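Local coordinates for ESX secretion system protein YukD (Bacillus subtilis, PDB 2BPS), which is required for secretion of the YukE protein and is probably a component or regulator of the ESX-type (ESAT-6-like) secretion system, at residues H1-I9 with F19-H27; R47-K57 with G71-L81. One frame throughout, in Å; residues are numbered along the deposited sequence.

Both interactions belong to one mixed beta sheet, and each pairs two antiparallel strands. Interaction 1 is the N-terminal hairpin, with 18-24 as an outermost strand. Interaction 2 joins the inner strands 51-54 and 77-80, nearer the centre of the chain. Strands 4-10 and 77-80 are neighbours, so the contacts meet directly: the backbone of T8 probably bonds to D76 and L78. Both are partly buried. Aliphatic side chains, mostly buried, face helix 31-39; the other face is polar and mostly more exposed. There interaction 1 has a flat two-bond salt bridge, D6-R22, and interaction 2 a weaker single-bond one, R53-E79. Two more lie at its ends: K57-D76 and R47 with the C-terminal carboxylate.

Interaction 1 (H1-I9 with F19-H27); sequences HGSYIDITI and FDLRLSDYH
I5, I7 and I9 pair through their backbones with L23, L21 and F19, in that order, as antiparallel hydrogen-bonded pairs. I7 N gives a nearly straight bond to L21 O at 2.9 Å, and L21 N returns one to I7 O. One further bond, D25 N to S3 O at 2.8 Å, continues the pairing past the strand end, where S24 to H27 form a type I turn.

Polar side chains fill the face that carries D6, T8, D20 and R22. R22 grips the D6 carboxylate side-on: NE bonds OD2 at 2.7 Å and NH1 bonds OD1 at 3.2 Å. Both oxygens use their syn lone pairs, and the two flat groups are only 11° apart. The R22 chain runs out extended and then bends at chi3, which turns the NE edge to D6. T8 OG1 donates to D20 OD1 at 2.8 Å, from above the carboxylate plane.

Apolar groups meet on the other face. The CB of I9 sits over the F19 ring, 3.9 Å from its centroid, as a CH-pi contact. With CG between its backbone N and carbonyl carbon (chi1 65°), the F19 side chain runs beside that of I9 and turns a ring face to it. I7 CD1 meets L23 CD2 at 4.0 Å, and I5 CG1 also packs on that methyl. V32 of helix 31-39 touches I7 and I9, and A36 touches F19.

The poorly ordered H1 ring turns an edge toward the face of Y26, planes at 65°, as an offset edge-to-face pair. Y4 lays the edge of its ring against the L23-S24 peptide.

The whole is the N-terminal beta hairpin of the ubiquitin-like beta-grasp fold, one face packed on the helix.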
loop_
_atom_site.group_PDB
_atom_site.type_symbol
_atom_site.label_atom_id
_atom_site.label_comp_id
_atom_site.label_asym_id
_atom_site.label_seq_id
_atom_site.Cartn_x
_atom_site.Cartn_y
_atom_site.Cartn_z
ATOM N N HIS A 1 7.556 -0.087 -17.966
ATOM C CA HIS A 1 6.579 -1.220 -17.926
ATOM C C HIS A 1 5.483 -1.021 -16.862
ATOM O O HIS A 1 5.789 -0.907 -15.675
ATOM C CB HIS A 1 7.321 -2.538 -17.655
ATOM C CG HIS A 1 6.413 -3.722 -17.523
ATOM N ND1 HIS A 1 5.581 -4.139 -18.540
ATOM C CD2 HIS A 1 6.176 -4.553 -16.479
ATOM C CE1 HIS A 1 4.867 -5.173 -18.128
ATOM N NE2 HIS A 1 5.209 -5.444 -16.880
ATOM N N GLY A 2 4.217 -0.978 -17.289
ATOM C CA GLY A 2 3.112 -0.808 -16.351
ATOM C C GLY A 2 2.229 0.413 -16.578
ATOM O O GLY A 2 1.861 0.720 -17.712
ATOM N N SER A 3 1.874 1.095 -15.491
ATOM C CA SER A 3 1.046 2.304 -15.543
ATOM C C SER A 3 1.047 2.998 -14.168
ATOM O O SER A 3 0.723 2.381 -13.153
ATOM C CB SER A 3 -0.382 1.954 -15.970
ATOM O OG SER A 3 -1.109 3.123 -16.308
ATOM N N TYR A 4 1.414 4.278 -14.146
ATOM C CA TYR A 4 1.502 5.049 -12.904
ATOM C C TYR A 4 0.180 5.399 -12.253
ATOM O O TYR A 4 -0.740 5.863 -12.915
ATOM C CB TYR A 4 2.301 6.344 -13.131
ATOM C CG TYR A 4 3.789 6.124 -13.294
ATOM C CD1 TYR A 4 4.496 6.719 -14.338
ATOM C CD2 TYR A 4 4.480 5.276 -12.430
ATOM C CE1 TYR A 4 5.851 6.465 -14.525
ATOM C CE2 TYR A 4 5.833 5.017 -12.605
ATOM C CZ TYR A 4 6.509 5.609 -13.656
ATOM O OH TYR A 4 7.829 5.300 -13.847
ATOM N N ILE A 5 0.100 5.178 -10.943
ATOM C CA ILE A 5 -1.100 5.493 -10.175
ATOM C C ILE A 5 -0.749 6.294 -8.923
ATOM O O ILE A 5 0.290 6.087 -8.314
ATOM C CB ILE A 5 -1.857 4.215 -9.734
ATOM C CG1 ILE A 5 -1.013 3.417 -8.746
ATOM C CG2 ILE A 5 -2.155 3.347 -10.929
ATOM C CD1 ILE A 5 -1.701 2.196 -8.215
ATOM N N ASP A 6 -1.619 7.221 -8.557
ATOM C CA ASP A 6 -1.420 8.040 -7.369
ATOM C C ASP A 6 -2.307 7.484 -6.290
ATOM O O ASP A 6 -3.523 7.488 -6.427
ATOM C CB ASP A 6 -1.837 9.477 -7.621
ATOM C CG ASP A 6 -0.817 10.247 -8.402
ATOM O OD1 ASP A 6 -1.047 11.452 -8.616
ATOM O OD2 ASP A 6 0.211 9.661 -8.799
ATOM N N ILE A 7 -1.709 7.016 -5.208
ATOM C CA ILE A 7 -2.499 6.457 -4.124
ATOM C C ILE A 7 -2.088 7.060 -2.789
ATOM O O ILE A 7 -1.207 7.925 -2.735
ATOM C CB ILE A 7 -2.344 4.924 -4.079
ATOM C CG1 ILE A 7 -0.875 4.554 -3.856
ATOM C CG2 ILE A 7 -2.873 4.330 -5.375
ATOM C CD1 ILE A 7 -0.606 3.068 -3.819
ATOM N N THR A 8 -2.747 6.617 -1.721
ATOM C CA THR A 8 -2.444 7.086 -0.378
ATOM C C THR A 8 -2.171 5.899 0.521
ATOM O O THR A 8 -2.928 4.926 0.512
ATOM C CB THR A 8 -3.607 7.847 0.219
ATOM O OG1 THR A 8 -3.892 8.964 -0.604
ATOM C CG2 THR A 8 -3.271 8.341 1.594
ATOM N N ILE A 9 -1.094 5.971 1.295
ATOM C CA ILE A 9 -0.770 4.893 2.207
ATOM C C ILE A 9 -1.069 5.339 3.634
ATOM O O ILE A 9 -0.638 6.410 4.068
ATOM C CB ILE A 9 0.689 4.493 2.077
ATOM C CG1 ILE A 9 1.034 4.298 0.592
ATOM C CG2 ILE A 9 0.943 3.227 2.868
ATOM C CD1 ILE A 9 0.081 3.389 -0.190
ATOM N N PHE A 19 0.894 9.086 3.995
ATOM C CA PHE A 19 1.572 9.786 2.917
ATOM C C PHE A 19 1.033 9.377 1.557
ATOM O O PHE A 19 0.367 8.358 1.437
ATOM C CB PHE A 19 3.071 9.526 2.975
ATOM C CG PHE A 19 3.444 8.104 2.741
ATOM C CD1 PHE A 19 3.232 7.147 3.720
ATOM C CD2 PHE A 19 4.015 7.715 1.535
ATOM C CE1 PHE A 19 3.590 5.814 3.504
ATOM C CE2 PHE A 19 4.372 6.386 1.311
ATOM C CZ PHE A 19 4.161 5.434 2.297
ATOM N N ASP A 20 1.307 10.189 0.541
ATOM C CA ASP A 20 0.861 9.887 -0.813
ATOM C C ASP A 20 2.019 9.285 -1.603
ATOM O O ASP A 20 3.185 9.626 -1.380
ATOM C CB ASP A 20 0.321 11.146 -1.502
ATOM C CG ASP A 20 -1.036 11.564 -0.958
ATOM O OD1 ASP A 20 -1.684 10.723 -0.296
ATOM O OD2 ASP A 20 -1.467 12.715 -1.195
ATOM N N LEU A 21 1.695 8.393 -2.531
ATOM C CA LEU A 21 2.715 7.709 -3.318
ATOM C C LEU A 21 2.311 7.528 -4.778
ATOM O O LEU A 21 1.149 7.277 -5.076
ATOM C CB LEU A 21 2.972 6.335 -2.676
ATOM C CG LEU A 21 4.104 5.358 -3.012
ATOM C CD1 LEU A 21 3.514 4.065 -3.560
ATOM C CD2 LEU A 21 5.082 5.996 -3.963
ATOM N N ARG A 22 3.272 7.684 -5.683
ATOM C CA ARG A 22 3.031 7.467 -7.105
ATOM C C ARG A 22 4.006 6.400 -7.584
ATOM O O ARG A 22 5.225 6.593 -7.535
ATOM C CB ARG A 22 3.258 8.729 -7.935
ATOM C CG ARG A 22 3.267 8.419 -9.437
ATOM C CD ARG A 22 3.480 9.649 -10.288
ATOM N NE ARG A 22 2.350 10.564 -10.191
ATOM C CZ ARG A 22 2.303 11.751 -10.782
ATOM N NH1 ARG A 22 1.234 12.516 -10.644
ATOM N NH2 ARG A 22 3.325 12.175 -11.510
ATOM N N LEU A 23 3.471 5.278 -8.048
ATOM C CA LEU A 23 4.314 4.198 -8.530
ATOM C C LEU A 23 3.611 3.433 -9.642
ATOM O O LEU A 23 2.418 3.617 -9.882
ATOM C CB LEU A 23 4.660 3.238 -7.386
ATOM C CG LEU A 23 3.648 2.145 -7.037
ATOM C CD1 LEU A 23 4.241 1.246 -5.962
ATOM C CD2 LEU A 23 2.345 2.767 -6.571
ATOM N N SER A 24 4.367 2.578 -10.322
ATOM C CA SER A 24 3.819 1.774 -11.399
ATOM C C SER A 24 2.973 0.642 -10.829
ATOM O O SER A 24 3.402 -0.067 -9.915
ATOM C CB SER A 24 4.944 1.200 -12.246
ATOM O OG SER A 24 4.405 0.408 -13.285
ATOM N N ASP A 25 1.777 0.466 -11.383
ATOM C CA ASP A 25 0.876 -0.558 -10.896
ATOM C C ASP A 25 1.281 -1.989 -11.205
ATOM O O ASP A 25 0.550 -2.916 -10.852
ATOM C CB ASP A 25 -0.551 -0.309 -11.392
ATOM C CG ASP A 25 -0.683 -0.413 -12.895
ATOM O OD1 ASP A 25 0.175 -1.058 -13.537
ATOM O OD2 ASP A 25 -1.666 0.141 -13.429
ATOM N N TYR A 26 2.422 -2.190 -11.860
ATOM C CA TYR A 26 2.845 -3.562 -12.135
ATOM C C TYR A 26 3.588 -4.074 -10.903
ATOM O O TYR A 26 4.103 -5.192 -10.883
ATOM C CB TYR A 26 3.756 -3.655 -13.365
ATOM C CG TYR A 26 5.212 -3.336 -13.094
ATOM C CD1 TYR A 26 5.641 -2.014 -12.970
ATOM C CD2 TYR A 26 6.169 -4.352 -12.977
ATOM C CE1 TYR A 26 6.989 -1.696 -12.742
ATOM C CE2 TYR A 26 7.527 -4.044 -12.744
ATOM C CZ TYR A 26 7.925 -2.708 -12.631
ATOM O OH TYR A 26 9.245 -2.363 -12.415
ATOM N N HIS A 27 3.638 -3.238 -9.874
ATOM C CA HIS A 27 4.298 -3.605 -8.644
ATOM C C HIS A 27 3.377 -4.418 -7.752
ATOM O O HIS A 27 2.147 -4.295 -7.830
ATOM C CB HIS A 27 4.721 -2.362 -7.880
ATOM C CG HIS A 27 6.049 -1.824 -8.285
ATOM N ND1 HIS A 27 6.209 -0.555 -8.799
ATOM C CD2 HIS A 27 7.288 -2.364 -8.218
ATOM C CE1 HIS A 27 7.491 -0.335 -9.028
ATOM N NE2 HIS A 27 8.166 -1.417 -8.682
#

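Interaction 2 (R47-K57 with G71-L81); sequences REGHWIRVVNK and GITNGDRLEIL
R53 and E79 both hold CG anti to the backbone N (chi1 172° and -175°) and run out extended, side by side. R53 NH2 thus reaches E79 OE2 at 3.1 Å, a salt bridge with a weak, bent hydrogen bond. The two flat groups are 65° apart, and a single N-H makes the contact. A weak, long ion pair links R53 to D58.

The backbones of R53 and E79 bond both ways, with R53 N to E79 O and E79 N to R53 O each at 2.9 Å. This pairing joins 51-54 to 77-80, the middle strand of the ubiquitin-like beta-grasp sheet. On the helix-facing side V54 CG2 touches L78 CD2 at 3.5 Å, and I52 CG2 lies against L78.

D76 closes the T73-D76 type II turn: its OD2 takes T73 N at 2.9 Å from above the carboxylate plane and forms a salt bridge with K57 NZ through a weak hydrogen bond (3.4 Å). An alanine here is likely to leave K57 and the T73 amide without this acceptor and the turn less firmly held.

L81 N bonds W51 O. L81 OXT lies over the guanidinium face of poorly ordered R47, a charge contact without a directed N-H.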
loop_
_atom_site.group_PDB
_atom_site.type_symbol
_atom_site.label_atom_id
_atom_site.label_comp_id
_atom_site.label_asym_id
_atom_site.label_seq_id
_atom_site.Cartn_x
_atom_site.Cartn_y
_atom_site.Cartn_z
ATOM N N ARG A 47 3.961 -6.175 9.772
ATOM C CA ARG A 47 3.433 -7.481 10.123
ATOM C C ARG A 47 3.512 -8.445 8.957
ATOM O O ARG A 47 3.259 -8.084 7.810
ATOM C CB ARG A 47 1.986 -7.346 10.583
ATOM C CG ARG A 47 1.423 -8.588 11.245
ATOM C CD ARG A 47 0.058 -8.281 11.822
ATOM N NE ARG A 47 0.040 -6.922 12.359
ATOM C CZ ARG A 47 -1.009 -6.352 12.945
ATOM N NH1 ARG A 47 -0.914 -5.103 13.393
ATOM N NH2 ARG A 47 -2.147 -7.028 13.086
ATOM N N GLU A 48 3.868 -9.681 9.271
ATOM C CA GLU A 48 3.989 -10.732 8.279
ATOM C C GLU A 48 2.679 -10.876 7.517
ATOM O O GLU A 48 1.631 -10.424 7.978
ATOM C CB GLU A 48 4.357 -12.043 8.980
ATOM C CG GLU A 48 4.241 -13.294 8.125
ATOM C CD GLU A 48 2.988 -14.100 8.435
ATOM O OE1 GLU A 48 2.702 -15.069 7.694
ATOM O OE2 GLU A 48 2.295 -13.768 9.422
ATOM N N GLY A 49 2.742 -11.498 6.347
ATOM C CA GLY A 49 1.546 -11.679 5.551
ATOM C C GLY A 49 1.399 -10.564 4.541
ATOM O O GLY A 49 0.930 -10.780 3.423
ATOM N N HIS A 50 1.811 -9.365 4.941
ATOM C CA HIS A 50 1.726 -8.191 4.084
ATOM C C HIS A 50 0.315 -7.999 3.527
ATOM O O HIS A 50 0.107 -7.998 2.317
ATOM C CB HIS A 50 2.726 -8.307 2.930
ATOM C CG HIS A 50 4.158 -8.316 3.370
ATOM N ND1 HIS A 50 4.625 -7.528 4.401
ATOM C CD2 HIS A 50 5.235 -8.983 2.889
ATOM C CE1 HIS A 50 5.928 -7.707 4.536
ATOM N NE2 HIS A 50 6.322 -8.585 3.630
ATOM N N TRP A 51 -0.657 -7.831 4.415
ATOM C CA TRP A 51 -2.029 -7.646 3.973
ATOM C C TRP A 51 -2.424 -6.171 3.947
ATOM O O TRP A 51 -2.112 -5.399 4.866
ATOM C CB TRP A 51 -2.994 -8.446 4.859
ATOM C CG TRP A 51 -2.710 -9.920 4.854
ATOM C CD1 TRP A 51 -1.898 -10.599 5.718
ATOM C CD2 TRP A 51 -3.178 -10.886 3.902
ATOM N NE1 TRP A 51 -1.828 -11.927 5.361
ATOM C CE2 TRP A 51 -2.602 -12.130 4.252
ATOM C CE3 TRP A 51 -4.021 -10.822 2.789
ATOM C CZ2 TRP A 51 -2.845 -13.301 3.526
ATOM C CZ3 TRP A 51 -4.263 -11.990 2.064
ATOM C CH2 TRP A 51 -3.676 -13.211 2.438
ATOM N N ILE A 52 -3.106 -5.800 2.866
ATOM C CA ILE A 52 -3.576 -4.439 2.628
ATOM C C ILE A 52 -5.084 -4.397 2.481
ATOM O O ILE A 52 -5.703 -5.313 1.944
ATOM C CB ILE A 52 -2.955 -3.847 1.324
ATOM C CG1 ILE A 52 -1.593 -3.238 1.628
ATOM C CG2 ILE A 52 -3.879 -2.811 0.703
ATOM C CD1 ILE A 52 -0.560 -4.250 2.005
ATOM N N ARG A 53 -5.665 -3.309 2.956
ATOM C CA ARG A 53 -7.099 -3.105 2.869
ATOM C C ARG A 53 -7.329 -1.837 2.087
ATOM O O ARG A 53 -6.814 -0.791 2.464
ATOM C CB ARG A 53 -7.688 -2.923 4.257
ATOM C CG ARG A 53 -9.125 -2.508 4.233
ATOM C CD ARG A 53 -9.581 -1.984 5.582
ATOM N NE ARG A 53 -10.968 -1.545 5.490
ATOM C CZ ARG A 53 -11.477 -0.513 6.149
ATOM N NH1 ARG A 53 -12.753 -0.194 5.988
ATOM N NH2 ARG A 53 -10.710 0.201 6.965
ATOM N N VAL A 54 -8.069 -1.912 0.987
ATOM C CA VAL A 54 -8.346 -0.694 0.245
ATOM C C VAL A 54 -9.566 -0.106 0.906
ATOM O O VAL A 54 -10.694 -0.497 0.636
ATOM C CB VAL A 54 -8.642 -0.944 -1.218
ATOM C CG1 VAL A 54 -8.986 0.374 -1.895
ATOM C CG2 VAL A 54 -7.433 -1.575 -1.876
ATOM N N VAL A 55 -9.303 0.832 1.799
ATOM C CA VAL A 55 -10.321 1.496 2.580
ATOM C C VAL A 55 -11.575 1.931 1.831
ATOM O O VAL A 55 -12.692 1.564 2.200
ATOM C CB VAL A 55 -9.703 2.704 3.270
ATOM C CG1 VAL A 55 -10.720 3.374 4.158
ATOM C CG2 VAL A 55 -8.485 2.253 4.067
ATOM N N ASN A 56 -11.386 2.721 0.785
ATOM C CA ASN A 56 -12.500 3.233 0.006
ATOM C C ASN A 56 -13.295 2.138 -0.696
ATOM O O ASN A 56 -14.400 2.381 -1.186
ATOM C CB ASN A 56 -11.988 4.260 -1.015
ATOM C CG ASN A 56 -10.868 3.716 -1.899
ATOM O OD1 ASN A 56 -11.074 3.420 -3.075
ATOM N ND2 ASN A 56 -9.674 3.587 -1.329
ATOM N N LYS A 57 -12.740 0.934 -0.744
ATOM C CA LYS A 57 -13.426 -0.165 -1.394
ATOM C C LYS A 57 -13.672 -1.311 -0.454
ATOM O O LYS A 57 -14.187 -2.341 -0.862
ATOM C CB LYS A 57 -12.622 -0.655 -2.593
ATOM C CG LYS A 57 -12.714 0.262 -3.785
ATOM C CD LYS A 57 -11.767 -0.157 -4.886
ATOM C CE LYS A 57 -11.824 0.825 -6.066
ATOM N NZ LYS A 57 -10.707 0.610 -7.042
ATOM N N GLY A 71 -7.147 -3.875 -9.330
ATOM C CA GLY A 71 -7.954 -2.734 -9.721
ATOM C C GLY A 71 -7.632 -1.493 -8.914
ATOM O O GLY A 71 -8.384 -0.529 -8.922
ATOM N N ILE A 72 -6.508 -1.519 -8.211
ATOM C CA ILE A 72 -6.084 -0.388 -7.406
ATOM C C ILE A 72 -5.645 0.761 -8.318
ATOM O O ILE A 72 -4.745 0.603 -9.136
ATOM C CB ILE A 72 -4.951 -0.836 -6.462
ATOM C CG1 ILE A 72 -5.554 -1.743 -5.385
ATOM C CG2 ILE A 72 -4.229 0.364 -5.865
ATOM C CD1 ILE A 72 -4.558 -2.395 -4.480
ATOM N N THR A 73 -6.300 1.913 -8.182
ATOM C CA THR A 73 -6.002 3.085 -9.016
ATOM C C THR A 73 -5.915 4.365 -8.220
ATOM O O THR A 73 -6.114 4.368 -7.006
ATOM C CB THR A 73 -7.093 3.328 -10.051
ATOM O OG1 THR A 73 -8.025 2.245 -9.998
ATOM C CG2 THR A 73 -6.493 3.459 -11.450
ATOM N N ASN A 74 -5.658 5.461 -8.925
ATOM C CA ASN A 74 -5.545 6.758 -8.287
ATOM C C ASN A 74 -6.738 6.971 -7.377
ATOM O O ASN A 74 -7.837 6.541 -7.698
ATOM C CB ASN A 74 -5.496 7.860 -9.340
ATOM C CG ASN A 74 -4.890 7.386 -10.647
ATOM O OD1 ASN A 74 -5.539 6.677 -11.414
ATOM N ND2 ASN A 74 -3.640 7.759 -10.902
ATOM N N GLY A 75 -6.513 7.621 -6.237
ATOM C CA GLY A 75 -7.594 7.877 -5.308
ATOM C C GLY A 75 -7.689 6.829 -4.220
ATOM O O GLY A 75 -8.121 7.133 -3.106
ATOM N N ASP A 76 -7.296 5.595 -4.532
ATOM C CA ASP A 76 -7.333 4.505 -3.556
ATOM C C ASP A 76 -6.461 4.771 -2.322
ATOM O O ASP A 76 -5.367 5.338 -2.412
ATOM C CB ASP A 76 -6.892 3.181 -4.204
ATOM C CG ASP A 76 -7.962 2.585 -5.094
ATOM O OD1 ASP A 76 -9.044 3.202 -5.182
ATOM O OD2 ASP A 76 -7.724 1.511 -5.696
ATOM N N ARG A 77 -6.961 4.356 -1.166
ATOM C CA ARG A 77 -6.235 4.526 0.080
ATOM C C ARG A 77 -5.910 3.124 0.570
ATOM O O ARG A 77 -6.821 2.327 0.825
ATOM C CB ARG A 77 -7.114 5.255 1.101
ATOM C CG ARG A 77 -6.425 5.644 2.396
ATOM C CD ARG A 77 -7.456 6.187 3.371
ATOM N NE ARG A 77 -6.867 6.701 4.611
ATOM C CZ ARG A 77 -6.695 7.994 4.888
ATOM N NH1 ARG A 77 -6.151 8.358 6.045
ATOM N NH2 ARG A 77 -7.070 8.924 4.013
ATOM N N LEU A 78 -4.623 2.804 0.675
ATOM C CA LEU A 78 -4.245 1.476 1.146
ATOM C C LEU A 78 -3.872 1.520 2.620
ATOM O O LEU A 78 -2.965 2.240 3.033
ATOM C CB LEU A 78 -3.073 0.895 0.335
ATOM C CG LEU A 78 -3.175 0.805 -1.192
ATOM C CD1 LEU A 78 -2.156 -0.212 -1.695
ATOM C CD2 LEU A 78 -4.567 0.396 -1.622
ATOM N N GLU A 79 -4.598 0.748 3.410
ATOM C CA GLU A 79 -4.364 0.678 4.839
ATOM C C GLU A 79 -3.533 -0.576 5.021
ATOM O O GLU A 79 -3.980 -1.671 4.678
ATOM C CB GLU A 79 -5.711 0.553 5.560
ATOM C CG GLU A 79 -5.702 0.587 7.068
ATOM C CD GLU A 79 -7.112 0.392 7.642
ATOM O OE1 GLU A 79 -7.442 -0.729 8.115
ATOM O OE2 GLU A 79 -7.901 1.363 7.606
ATOM N N ILE A 80 -2.308 -0.414 5.508
ATOM C CA ILE A 80 -1.439 -1.558 5.747
ATOM C C ILE A 80 -1.905 -2.191 7.043
ATOM O O ILE A 80 -2.044 -1.507 8.055
ATOM C CB ILE A 80 0.026 -1.135 5.913
ATOM C CG1 ILE A 80 0.585 -0.669 4.564
ATOM C CG2 ILE A 80 0.839 -2.290 6.479
ATOM C CD1 ILE A 80 1.918 0.049 4.656
ATOM N N LEU A 81 -2.166 -3.490 7.017
ATOM C CA LEU A 81 -2.624 -4.144 8.224
ATOM C C LEU A 81 -1.418 -4.630 9.008
ATOM O O LEU A 81 -0.337 -4.802 8.399
ATOM C CB LEU A 81 -3.542 -5.324 7.887
ATOM C CG LEU A 81 -4.796 -5.077 7.033
ATOM C CD1 LEU A 81 -5.462 -6.394 6.749
ATOM C CD2 LEU A 81 -5.770 -4.147 7.735
ATOM O OXT LEU A 81 -1.580 -4.839 10.226
HETATM O O HOH W 1 -0.393 -7.800 7.184
#